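Local coordinates for protein beta-glucuronidase (uncultured Clostridium sp., PDB 6U7J) that hydrolyses beta-D-glucuronides to release glucuronic acid, and as a gut microbial enzyme probably helps to reactivate estrogens from their glucuronide conjugates, at residues M10-D15 and Y344-M349; T220-K225 and I269-D274; Y230-D233 and Q237-A240. One frame throughout, in Å; residues are numbered along the deposited sequence.

The three contacts lie one within another along the chain. Contact 1 closes the longest loop: it ties residues 10-15, near the start of the chain, to the helix 346-355 of the TIM barrel domain. Contacts 2 and 3 both fall between its two segments in sequence, and contact 3 falls between those of contact 2. These two share the small beta domain, where strands 227-232 and 265-271 are neighbours in one sheet. Their centres are 19 Å apart, and they touch through Tyr270 and Tyr230. Contact 1 lies 22 Å from each, centre to centre. It joins the N-terminal part to the TIM barrel domain, whereas the other two lie within the small beta domain.

Contact 1: M10-D15 and Y344-M349; sequences MLFPVD and YAEEMM
The Phe12 ring meets two carboxylates at its edge, those of Glu346 and Glu347. One face of the ring carries Pro13 CD from the next residue, 3.6 Å above the plane and toward the rim. The Glu346 carboxylate stands almost perpendicular to the ring, with 89° between the planes. Its OE1 is 3.4 Å from Phe12 CD1. Glu346 CB lies 3.8 Å from Phe12 CE1, off the ring plane on the side away from Pro13, while the carboxylate is at the edge. The two side chains run past each other in opposite directions. Glu347 comes in at about a right angle and reaches the far end of the ring, with OE2 3.8 Å from Phe12 CZ. Its chain bends at chi2 (75°), which turns the carboxylate back toward the ring. The slightly positive ring edge probably suits these oxygens.

Glu347 has a stronger partner elsewhere: OE2 forms a salt bridge with Arg189, and the side chain comes within about 3 Å of a bound calcium ion. Glu346 has a long, weak ion pair with Arg97. Both glutamates lie in the first turn of helix 346-355, just after the N-cap residue Ala345, where the helix dipole probably suits negative charge. The backbone O of Phe12 accepts a hydrogen bond from the hydroxyl of Tyr276. The contact brings the N-terminal arm to the start of a helix beside the calcium ion, consistent with a junction between the N-terminal part and the TIM barrel domain of the family 2 fold.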
ATOM      1  N   MET B  10      31.110 -24.509 -26.272  1.00 42.06           N
ATOM      2  CA  MET B  10      29.827 -23.900 -25.928  1.00 42.78           C
ATOM      3  C   MET B  10      29.593 -22.639 -26.752  1.00 38.80           C
ATOM      4  O   MET B  10      29.260 -21.578 -26.226  1.00 40.17           O
ATOM      5  CB  MET B  10      29.754 -23.602 -24.431  1.00 40.67           C
ATOM      6  CG  MET B  10      28.327 -23.536 -23.864  1.00 44.94           C
ATOM      7  SD  MET B  10      27.318 -25.016 -24.143  1.00 47.06           S
ATOM      8  CE  MET B  10      28.084 -26.156 -23.002  1.00 42.86           C
ATOM      9  N   LEU B  11      29.752 -22.733 -28.069  1.00 36.72           N
ATOM     10  CA  LEU B  11      29.352 -21.622 -28.922  1.00 36.07           C
ATOM     11  C   LEU B  11      27.836 -21.422 -28.867  1.00 38.88           C
ATOM     12  O   LEU B  11      27.060 -22.384 -28.822  1.00 33.18           O
ATOM     13  CB  LEU B  11      29.797 -21.861 -30.358  1.00 34.09           C
ATOM     14  CG  LEU B  11      31.312 -21.779 -30.560  1.00 40.02           C
ATOM     15  CD1 LEU B  11      31.674 -22.128 -32.000  1.00 35.69           C
ATOM     16  CD2 LEU B  11      31.850 -20.393 -30.153  1.00 32.07           C
ATOM     17  N   PHE B  12      27.417 -20.164 -28.875  1.00 34.27           N
ATOM     18  CA  PHE B  12      25.992 -19.865 -28.853  1.00 36.70           C
ATOM     19  C   PHE B  12      25.362 -20.312 -30.168  1.00 35.53           C
ATOM     20  O   PHE B  12      25.915 -20.039 -31.235  1.00 35.83           O
ATOM     21  CB  PHE B  12      25.750 -18.368 -28.624  1.00 36.44           C
ATOM     22  CG  PHE B  12      24.317 -18.027 -28.311  1.00 35.27           C
ATOM     23  CD1 PHE B  12      23.808 -18.212 -27.036  1.00 37.26           C
ATOM     24  CD2 PHE B  12      23.472 -17.544 -29.296  1.00 37.15           C
ATOM     25  CE1 PHE B  12      22.481 -17.910 -26.735  1.00 35.11           C
ATOM     26  CE2 PHE B  12      22.142 -17.241 -29.005  1.00 41.44           C
ATOM     27  CZ  PHE B  12      21.651 -17.422 -27.714  1.00 35.02           C
ATOM     28  N   PRO B  13      24.217 -20.992 -30.136  1.00 33.21           N
ATOM     29  CA  PRO B  13      23.621 -21.484 -31.388  1.00 34.06           C
ATOM     30  C   PRO B  13      23.184 -20.342 -32.294  1.00 38.35           C
ATOM     31  O   PRO B  13      22.676 -19.315 -31.833  1.00 35.13           O
ATOM     32  CB  PRO B  13      22.419 -22.318 -30.917  1.00 34.82           C
ATOM     33  CG  PRO B  13      22.687 -22.617 -29.432  1.00 35.58           C
ATOM     34  CD  PRO B  13      23.492 -21.442 -28.934  1.00 37.40           C
ATOM     35  N   VAL B  14      23.369 -20.536 -33.604  1.00 35.68           N
ATOM     36  CA  VAL B  14      23.017 -19.524 -34.589  1.00 32.93           C
ATOM     37  C   VAL B  14      22.168 -20.133 -35.696  1.00 34.55           C
ATOM     38  O   VAL B  14      22.159 -21.347 -35.912  1.00 37.35           O
ATOM     39  CB  VAL B  14      24.270 -18.857 -35.191  1.00 40.38           C
ATOM     40  CG1 VAL B  14      25.173 -18.304 -34.078  1.00 38.23           C
ATOM     41  CG2 VAL B  14      25.022 -19.849 -36.077  1.00 35.69           C
ATOM     42  N   ASP B  15      21.444 -19.261 -36.400  1.00 38.05           N
ATOM     43  CA  ASP B  15      20.751 -19.602 -37.641  1.00 35.90           C
ATOM     44  C   ASP B  15      21.452 -18.933 -38.812  1.00 38.76           C
ATOM     45  O   ASP B  15      21.675 -17.718 -38.786  1.00 37.88           O
ATOM     46  CB  ASP B  15      19.293 -19.135 -37.630  1.00 38.74           C
ATOM     47  CG  ASP B  15      18.403 -19.996 -36.760  1.00 40.39           C
ATOM     48  OD1 ASP B  15      17.795 -19.434 -35.819  1.00 42.01           O
ATOM     49  OD2 ASP B  15      18.308 -21.221 -37.008  1.00 43.15           O
ATOM     50  N   TYR B 344      24.165 -15.092 -15.599  1.00 31.39           N
ATOM     51  CA  TYR B 344      22.865 -14.799 -16.167  1.00 29.61           C
ATOM     52  C   TYR B 344      22.739 -15.462 -17.539  1.00 34.51           C
ATOM     53  O   TYR B 344      23.700 -16.020 -18.079  1.00 29.14           O
ATOM     54  CB  TYR B 344      22.647 -13.282 -16.278  1.00 29.82           C
ATOM     55  CG  TYR B 344      22.544 -12.541 -14.942  1.00 31.39           C
ATOM     56  CD1 TYR B 344      22.533 -13.237 -13.729  1.00 28.94           C
ATOM     57  CD2 TYR B 344      22.457 -11.142 -14.901  1.00 30.69           C
ATOM     58  CE1 TYR B 344      22.435 -12.569 -12.511  1.00 29.87           C
ATOM     59  CE2 TYR B 344      22.370 -10.454 -13.684  1.00 30.02           C
ATOM     60  CZ  TYR B 344      22.356 -11.174 -12.495  1.00 35.19           C
ATOM     61  OH  TYR B 344      22.273 -10.511 -11.283  1.00 34.12           O
ATOM     62  N   ALA B 345      21.526 -15.409 -18.092  1.00 29.30           N
ATOM     63  CA  ALA B 345      21.282 -15.914 -19.430  1.00 32.29           C
ATOM     64  C   ALA B 345      22.187 -15.199 -20.429  1.00 33.77           C
ATOM     65  O   ALA B 345      22.525 -14.029 -20.266  1.00 31.24           O
ATOM     66  CB  ALA B 345      19.812 -15.723 -19.806  1.00 29.89           C
ATOM     67  N   GLU B 346      22.594 -15.927 -21.468  1.00 32.10           N
ATOM     68  CA  GLU B 346      23.455 -15.329 -22.482  1.00 32.47           C
ATOM     69  C   GLU B 346      22.777 -14.171 -23.188  1.00 32.91           C
ATOM     70  O   GLU B 346      23.459 -13.238 -23.628  1.00 36.96           O
ATOM     71  CB  GLU B 346      23.890 -16.387 -23.496  1.00 34.77           C
ATOM     72  CG  GLU B 346      24.490 -17.587 -22.834  1.00 37.67           C
ATOM     73  CD  GLU B 346      25.103 -18.545 -23.807  1.00 44.74           C
ATOM     74  OE1 GLU B 346      26.098 -18.149 -24.475  1.00 43.49           O
ATOM     75  OE2 GLU B 346      24.580 -19.688 -23.898  1.00 43.95           O
ATOM     76  N   GLU B 347      21.449 -14.215 -23.318  1.00 33.43           N
ATOM     77  CA  GLU B 347      20.718 -13.096 -23.912  1.00 35.30           C
ATOM     78  C   GLU B 347      21.040 -11.779 -23.203  1.00 35.57           C
ATOM     79  O   GLU B 347      21.232 -10.749 -23.856  1.00 35.33           O
ATOM     80  CB  GLU B 347      19.208 -13.363 -23.870  1.00 35.00           C
ATOM     81  CG  GLU B 347      18.704 -14.414 -24.849  1.00 37.85           C
ATOM     82  CD  GLU B 347      19.052 -15.827 -24.419  1.00 43.49           C
ATOM     83  OE1 GLU B 347      19.511 -15.992 -23.268  1.00 41.26           O
ATOM     84  OE2 GLU B 347      18.876 -16.768 -25.231  1.00 47.11           O
ATOM     85  N   MET B 348      21.120 -11.799 -21.867  1.00 34.49           N
ATOM     86  CA  MET B 348      21.467 -10.588 -21.118  1.00 37.87           C
ATOM     87  C   MET B 348      22.904 -10.153 -21.412  1.00 37.13           C
ATOM     88  O   MET B 348      23.182  -8.955 -21.569  1.00 35.49           O
ATOM     89  CB  MET B 348      21.253 -10.825 -19.614  1.00 31.97           C
ATOM     90  CG  MET B 348      21.303  -9.557 -18.710  1.00 37.83           C
ATOM     91  SD  MET B 348      20.195  -8.191 -19.214  1.00 40.94           S
ATOM     92  CE  MET B 348      20.113  -7.189 -17.714  1.00 37.58           C
ATOM     93  N   MET B 349      23.825 -11.113 -21.524  1.00 34.48           N
ATOM     94  CA  MET B 349      25.213 -10.781 -21.849  1.00 37.02           C
ATOM     95  C   MET B 349      25.335 -10.196 -23.253  1.00 35.18           C
ATOM     96  O   MET B 349      26.088  -9.232 -23.474  1.00 33.59           O
ATOM     97  CB  MET B 349      26.097 -12.024 -21.701  1.00 35.18           C
ATOM     98  CG  MET B 349      25.987 -12.690 -20.339  1.00 31.93           C
ATOM     99  SD  MET B 349      26.321 -11.546 -18.977  1.00 37.37           S
ATOM    100  CE  MET B 349      28.039 -11.227 -19.305  1.00 34.64           C
TER

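Contact 2: T220-K225 and I269-D274; sequences TNAEEK and IYFGQD
Phe271 reaches Thr220 because its CG stands opposite the backbone N (chi1 176°), which sends the ring out from the strand end. Thr220 has OG1 placed between its own N and carbonyl carbon (chi1 81°). There OG1 accepts from Ala222 N at 3.0 Å, an ST turn. OG1 is also near the ring tip, 3.3 Å from Phe271 CZ. Both pieces belong to the small beta domain of the family 2 enzymes, consistent with its immunoglobulin-like sandwich.

The main contact is a CH-pi interaction. Thr220 CG2 lies over the centre of one face of Phe271, 3.7 Å from the centroid and only 7° off the ring normal. The two side chains approach from opposite directions. The tip of the ring points into the loop, and Ala222 CB touches Phe271 CZ at 4.0 Å. Lys225 CB lies off the ring plane on the side opposite Thr220, 4.1 Å from Phe271 CE1, while its amine leads away to a salt bridge with Glu196. Ile198, Ile227 and Met245 also pack against Phe271.

The ring stands at the entry to a tight hairpin. Residues 271-274 form a type II' turn, with Gly272 at its second position and Asp274 N bound to Phe271 O at 2.7 Å. On the loop side, Ala222 O accepts from Glu224 N at 2.7 Å. That same oxygen meets the ring edge in plane, with Ala222 O 3.3 Å from Phe271 CZ.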
ATOM      1  N   THR B 220      37.883 -26.973 -35.013  1.00 46.78           N
ATOM      2  CA  THR B 220      36.928 -27.796 -35.738  1.00 44.71           C
ATOM      3  C   THR B 220      37.183 -29.263 -35.420  1.00 47.89           C
ATOM      4  O   THR B 220      38.183 -29.625 -34.792  1.00 50.97           O
ATOM      5  CB  THR B 220      37.026 -27.578 -37.254  1.00 49.21           C
ATOM      6  OG1 THR B 220      38.121 -28.344 -37.771  1.00 50.45           O
ATOM      7  CG2 THR B 220      37.221 -26.116 -37.594  1.00 42.44           C
ATOM      8  N   ASN B 221      36.260 -30.117 -35.866  1.00 44.52           N
ATOM      9  CA  ASN B 221      36.438 -31.557 -35.771  1.00 49.35           C
ATOM     10  C   ASN B 221      37.092 -32.148 -37.023  1.00 48.89           C
ATOM     11  O   ASN B 221      36.968 -33.352 -37.254  1.00 49.73           O
ATOM     12  CB  ASN B 221      35.098 -32.248 -35.487  1.00 42.41           C
ATOM     13  CG  ASN B 221      34.125 -32.157 -36.649  1.00 40.19           C
ATOM     14  OD1 ASN B 221      34.131 -31.187 -37.403  1.00 44.74           O
ATOM     15  ND2 ASN B 221      33.277 -33.171 -36.798  1.00 43.37           N
ATOM     16  N   ALA B 222      37.784 -31.323 -37.833  1.00 52.29           N
ATOM     17  CA  ALA B 222      38.569 -31.759 -39.003  1.00 56.88           C
ATOM     18  C   ALA B 222      39.653 -30.702 -39.261  1.00 60.60           C
ATOM     19  O   ALA B 222      39.572 -29.878 -40.182  1.00 62.70           O
ATOM     20  CB  ALA B 222      37.685 -31.979 -40.234  1.00 50.62           C
ATOM     21  N   GLU B 223      40.705 -30.737 -38.434  1.00 63.10           N
ATOM     22  CA  GLU B 223      41.730 -29.690 -38.370  1.00 66.41           C
ATOM     23  C   GLU B 223      42.654 -29.617 -39.587  1.00 73.64           C
ATOM     24  O   GLU B 223      43.842 -29.301 -39.437  1.00 77.60           O
ATOM     25  CB  GLU B 223      42.607 -29.889 -37.127  1.00 63.64           C
ATOM     26  CG  GLU B 223      41.861 -30.151 -35.829  1.00 70.25           C
ATOM     27  CD  GLU B 223      42.434 -29.363 -34.650  1.00 76.82           C
ATOM     28  OE1 GLU B 223      41.646 -29.006 -33.745  1.00 73.48           O
ATOM     29  OE2 GLU B 223      43.665 -29.109 -34.628  1.00 74.68           O
ATOM     30  N   GLU B 224      42.155 -29.915 -40.782  1.00 67.98           N
ATOM     31  CA  GLU B 224      43.002 -29.957 -41.973  1.00 70.35           C
ATOM     32  C   GLU B 224      42.306 -29.489 -43.235  1.00 70.95           C
ATOM     33  O   GLU B 224      42.998 -29.107 -44.187  1.00 69.99           O
ATOM     34  CB  GLU B 224      43.549 -31.371 -42.215  1.00 70.77           C
ATOM     35  CG  GLU B 224      42.487 -32.473 -42.279  1.00 74.15           C
ATOM     36  CD  GLU B 224      41.828 -32.752 -40.937  1.00 73.48           C
ATOM     37  OE1 GLU B 224      40.693 -33.278 -40.923  1.00 75.66           O
ATOM     38  OE2 GLU B 224      42.449 -32.448 -39.894  1.00 72.69           O
ATOM     39  N   LYS B 225      40.982 -29.517 -43.299  1.00 66.55           N
ATOM     40  CA  LYS B 225      40.312 -28.877 -44.413  1.00 64.33           C
ATOM     41  C   LYS B 225      40.527 -27.369 -44.336  1.00 61.14           C
ATOM     42  O   LYS B 225      40.952 -26.821 -43.313  1.00 63.34           O
ATOM     43  CB  LYS B 225      38.829 -29.234 -44.422  1.00 62.45           C
ATOM     44  CG  LYS B 225      38.567 -30.723 -44.207  1.00 61.59           C
ATOM     45  CD  LYS B 225      38.855 -31.544 -45.457  1.00 68.27           C
ATOM     46  CE  LYS B 225      38.323 -32.975 -45.314  1.00 70.02           C
ATOM     47  NZ  LYS B 225      36.826 -33.056 -45.400  1.00 63.94           N
ATOM     48  N   ILE B 269      33.157 -16.875 -40.339  1.00 37.23           N
ATOM     49  CA  ILE B 269      33.968 -18.062 -40.576  1.00 38.91           C
ATOM     50  C   ILE B 269      33.221 -19.015 -41.501  1.00 45.60           C
ATOM     51  O   ILE B 269      32.050 -19.340 -41.256  1.00 42.98           O
ATOM     52  CB  ILE B 269      34.315 -18.770 -39.255  1.00 42.19           C
ATOM     53  CG1 ILE B 269      34.921 -17.777 -38.263  1.00 39.53           C
ATOM     54  CG2 ILE B 269      35.229 -19.959 -39.497  1.00 38.67           C
ATOM     55  CD1 ILE B 269      35.092 -18.335 -36.854  1.00 35.59           C
ATOM     56  N   TYR B 270      33.913 -19.489 -42.540  1.00 43.50           N
ATOM     57  CA  TYR B 270      33.397 -20.502 -43.449  1.00 41.49           C
ATOM     58  C   TYR B 270      34.316 -21.718 -43.423  1.00 42.10           C
ATOM     59  O   TYR B 270      35.527 -21.595 -43.630  1.00 44.25           O
ATOM     60  CB  TYR B 270      33.273 -19.953 -44.871  1.00 40.72           C
ATOM     61  CG  TYR B 270      32.213 -18.880 -45.026  1.00 42.85           C
ATOM     62  CD1 TYR B 270      32.486 -17.551 -44.718  1.00 42.91           C
ATOM     63  CD2 TYR B 270      30.942 -19.200 -45.489  1.00 42.51           C
ATOM     64  CE1 TYR B 270      31.512 -16.568 -44.858  1.00 42.45           C
ATOM     65  CE2 TYR B 270      29.976 -18.236 -45.638  1.00 39.86           C
ATOM     66  CZ  TYR B 270      30.264 -16.923 -45.325  1.00 42.53           C
ATOM     67  OH  TYR B 270      29.283 -15.968 -45.479  1.00 48.05           O
ATOM     68  N   PHE B 271      33.738 -22.890 -43.172  1.00 42.72           N
ATOM     69  CA  PHE B 271      34.506 -24.123 -42.997  1.00 45.46           C
ATOM     70  C   PHE B 271      33.711 -25.244 -43.662  1.00 45.60           C
ATOM     71  O   PHE B 271      32.741 -25.751 -43.087  1.00 43.82           O
ATOM     72  CB  PHE B 271      34.774 -24.404 -41.520  1.00 38.04           C
ATOM     73  CG  PHE B 271      35.486 -25.708 -41.254  1.00 44.50           C
ATOM     74  CD1 PHE B 271      36.842 -25.847 -41.530  1.00 45.68           C
ATOM     75  CD2 PHE B 271      34.802 -26.792 -40.717  1.00 43.68           C
ATOM     76  CE1 PHE B 271      37.508 -27.048 -41.273  1.00 49.13           C
ATOM     77  CE2 PHE B 271      35.454 -27.997 -40.458  1.00 42.60           C
ATOM     78  CZ  PHE B 271      36.811 -28.128 -40.745  1.00 48.75           C
ATOM     79  N   GLY B 272      34.113 -25.606 -44.874  1.00 39.34           N
ATOM     80  CA  GLY B 272      33.429 -26.657 -45.607  1.00 40.25           C
ATOM     81  C   GLY B 272      32.001 -26.269 -45.935  1.00 43.57           C
ATOM     82  O   GLY B 272      31.742 -25.297 -46.648  1.00 46.61           O
ATOM     83  N   GLN B 273      31.052 -27.036 -45.422  1.00 47.83           N
ATOM     84  CA  GLN B 273      29.653 -26.652 -45.504  1.00 46.16           C
ATOM     85  C   GLN B 273      29.219 -25.767 -44.339  1.00 44.68           C
ATOM     86  O   GLN B 273      28.144 -25.166 -44.412  1.00 47.78           O
ATOM     87  CB  GLN B 273      28.768 -27.899 -45.568  1.00 46.84           C
ATOM     88  CG  GLN B 273      28.922 -28.711 -46.864  1.00 51.65           C
ATOM     89  CD  GLN B 273      28.453 -27.933 -48.084  1.00 60.98           C
ATOM     90  OE1 GLN B 273      27.252 -27.716 -48.279  1.00 62.79           O
ATOM     91  NE2 GLN B 273      29.405 -27.488 -48.903  1.00 65.61           N
ATOM     92  N   ASP B 274      30.031 -25.659 -43.286  1.00 41.37           N
ATOM     93  CA  ASP B 274      29.666 -24.939 -42.073  1.00 40.53           C
ATOM     94  C   ASP B 274      29.874 -23.431 -42.219  1.00 39.80           C
ATOM     95  O   ASP B 274      30.584 -22.951 -43.104  1.00 42.10           O
ATOM     96  CB  ASP B 274      30.480 -25.446 -40.878  1.00 39.98           C
ATOM     97  CG  ASP B 274      29.852 -25.065 -39.545  1.00 42.25           C
ATOM     98  OD1 ASP B 274      28.705 -24.561 -39.578  1.00 41.39           O
ATOM     99  OD2 ASP B 274      30.491 -25.267 -38.481  1.00 39.43           O
TER

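Contact 3: Y230-D233 and Q237-A240; sequences YIRD and QVVA. Unlike the reference sequence in segment 230-233: Arg232 (reference Leu).
Backbone hydrogen bonds carry most of the link between Tyr230-Asp233 and Gln237-Ala240. Ile231 N gives a nearly straight bond to Ala240 O, 3.1 Å long and 170° at the hydrogen. In return, Ile231 O receives two weak bonds, from Val239 N and Ala240 N. Nearer the turn, Asp233 N binds Gln237 O at 3.0 Å.

One side-chain bond closes this end. Asp233 CG stands between its own N and carbonyl carbon (chi1 68°), which brings OD1 within 2.9 Å of Gln237 N. The N-H arrives from above the carboxylate plane.

Side chains pack on both faces of the sheet. Val238 CG2 lies over one face of the Arg232 guanidinium, offset toward its rim and 3.4 Å from NH1. Arg232 NH2 lies 3.9 Å above one face of the Tyr230 ring, toward the rim. A salt bridge from NE to Asp268 and a hydrogen bond from NH1 to Asn236 O hold the arginine. Apolar pairs are Val238 CG2 with Tyr230 CD2 (3.8 Å) and, on the other face, Ile231 CB with Ala240 CB (4.0 Å), with Val249 close to both residues.

Val239 and Ala240 both oppose Ile231, a classic beta bulge in the hairpin of strands 227-232 and 238-242, the latter an outermost strand, within this chain, of a four-stranded antiparallel sheet.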
ATOM      1  N   TYR B 230      36.855 -14.021 -42.187  1.00 42.38           N
ATOM      2  CA  TYR B 230      36.721 -12.596 -42.430  1.00 41.83           C
ATOM      3  C   TYR B 230      36.465 -11.874 -41.116  1.00 48.05           C
ATOM      4  O   TYR B 230      35.818 -12.402 -40.201  1.00 46.70           O
ATOM      5  CB  TYR B 230      35.568 -12.280 -43.390  1.00 43.34           C
ATOM      6  CG  TYR B 230      35.577 -12.993 -44.727  1.00 52.20           C
ATOM      7  CD1 TYR B 230      34.733 -14.071 -44.963  1.00 50.06           C
ATOM      8  CD2 TYR B 230      36.396 -12.567 -45.768  1.00 49.81           C
ATOM      9  CE1 TYR B 230      34.718 -14.715 -46.184  1.00 50.52           C
ATOM     10  CE2 TYR B 230      36.386 -13.206 -46.994  1.00 49.36           C
ATOM     11  CZ  TYR B 230      35.544 -14.280 -47.201  1.00 52.22           C
ATOM     12  OH  TYR B 230      35.517 -14.928 -48.424  1.00 50.17           O
ATOM     13  N   ILE B 231      36.957 -10.651 -41.031  1.00 43.43           N
ATOM     14  CA  ILE B 231      36.583  -9.746 -39.961  1.00 45.77           C
ATOM     15  C   ILE B 231      35.786  -8.632 -40.613  1.00 49.31           C
ATOM     16  O   ILE B 231      36.316  -7.884 -41.447  1.00 50.34           O
ATOM     17  CB  ILE B 231      37.801  -9.219 -39.198  1.00 43.70           C
ATOM     18  CG1 ILE B 231      38.528 -10.393 -38.542  1.00 42.13           C
ATOM     19  CG2 ILE B 231      37.371  -8.192 -38.164  1.00 46.71           C
ATOM     20  CD1 ILE B 231      39.441  -9.999 -37.409  1.00 48.76           C
ATOM     21  N   ARG B 232      34.501  -8.553 -40.272  1.00 42.11           N
ATOM     22  CA  ARG B 232      33.597  -7.568 -40.838  1.00 48.20           C
ATOM     23  C   ARG B 232      33.284  -6.488 -39.810  1.00 49.73           C
ATOM     24  O   ARG B 232      33.251  -6.741 -38.600  1.00 48.05           O
ATOM     25  CB  ARG B 232      32.298  -8.218 -41.316  1.00 48.29           C
ATOM     26  CG  ARG B 232      32.503  -9.485 -42.128  1.00 50.31           C
ATOM     27  CD  ARG B 232      31.287  -9.803 -42.993  1.00 48.64           C
ATOM     28  NE  ARG B 232      31.571 -10.884 -43.933  1.00 54.01           N
ATOM     29  CZ  ARG B 232      31.540 -10.748 -45.254  1.00 55.63           C
ATOM     30  NH1 ARG B 232      31.239  -9.574 -45.784  1.00 54.40           N
ATOM     31  NH2 ARG B 232      31.819 -11.777 -46.046  1.00 54.58           N
ATOM     32  N   ASP B 233      33.068  -5.276 -40.308  1.00 49.31           N
ATOM     33  CA  ASP B 233      32.675  -4.163 -39.463  1.00 51.89           C
ATOM     34  C   ASP B 233      31.153  -4.194 -39.311  1.00 52.64           C
ATOM     35  O   ASP B 233      30.491  -5.151 -39.721  1.00 51.57           O
ATOM     36  CB  ASP B 233      33.232  -2.849 -40.028  1.00 48.51           C
ATOM     37  CG  ASP B 233      32.599  -2.437 -41.356  1.00 52.58           C
ATOM     38  OD1 ASP B 233      31.587  -3.020 -41.782  1.00 53.58           O
ATOM     39  OD2 ASP B 233      33.129  -1.499 -41.986  1.00 57.16           O
ATOM     40  N   GLN B 237      31.194  -4.754 -44.055  1.00 54.81           N
ATOM     41  CA  GLN B 237      32.317  -4.736 -44.981  1.00 55.29           C
ATOM     42  C   GLN B 237      33.503  -5.493 -44.394  1.00 54.53           C
ATOM     43  O   GLN B 237      33.790  -5.404 -43.194  1.00 51.10           O
ATOM     44  CB  GLN B 237      32.705  -3.297 -45.318  1.00 55.86           C
ATOM     45  CG  GLN B 237      31.572  -2.460 -45.920  1.00 62.31           C
ATOM     46  CD  GLN B 237      31.978  -1.006 -46.174  1.00 72.44           C
ATOM     47  OE1 GLN B 237      31.226  -0.071 -45.867  1.00 70.32           O
ATOM     48  NE2 GLN B 237      33.170  -0.812 -46.746  1.00 69.00           N
ATOM     49  N   VAL B 238      34.192  -6.258 -45.241  1.00 52.15           N
ATOM     50  CA  VAL B 238      35.337  -7.026 -44.763  1.00 50.59           C
ATOM     51  C   VAL B 238      36.506  -6.086 -44.510  1.00 51.01           C
ATOM     52  O   VAL B 238      36.714  -5.106 -45.238  1.00 54.28           O
ATOM     53  CB  VAL B 238      35.692  -8.140 -45.769  1.00 50.86           C
ATOM     54  CG1 VAL B 238      37.025  -8.792 -45.409  1.00 46.77           C
ATOM     55  CG2 VAL B 238      34.584  -9.181 -45.788  1.00 53.02           C
ATOM     56  N   VAL B 239      37.274  -6.389 -43.473  1.00 49.58           N
ATOM     57  CA  VAL B 239      38.195  -5.436 -42.865  1.00 50.49           C
ATOM     58  C   VAL B 239      39.505  -6.173 -42.607  1.00 50.31           C
ATOM     59  O   VAL B 239      40.555  -5.555 -42.406  1.00 53.36           O
ATOM     60  CB  VAL B 239      37.540  -4.839 -41.595  1.00 52.58           C
ATOM     61  CG1 VAL B 239      38.544  -4.391 -40.556  1.00 49.83           C
ATOM     62  CG2 VAL B 239      36.637  -3.674 -41.977  1.00 50.88           C
ATOM     63  N   ALA B 240      39.444  -7.505 -42.655  1.00 47.99           N
ATOM     64  CA  ALA B 240      40.606  -8.385 -42.621  1.00 44.07           C
ATOM     65  C   ALA B 240      40.184  -9.727 -43.210  1.00 50.59           C
ATOM     66  O   ALA B 240      38.989 -10.025 -43.313  1.00 50.46           O
ATOM     67  CB  ALA B 240      41.161  -8.560 -41.202  1.00 47.07           C
TER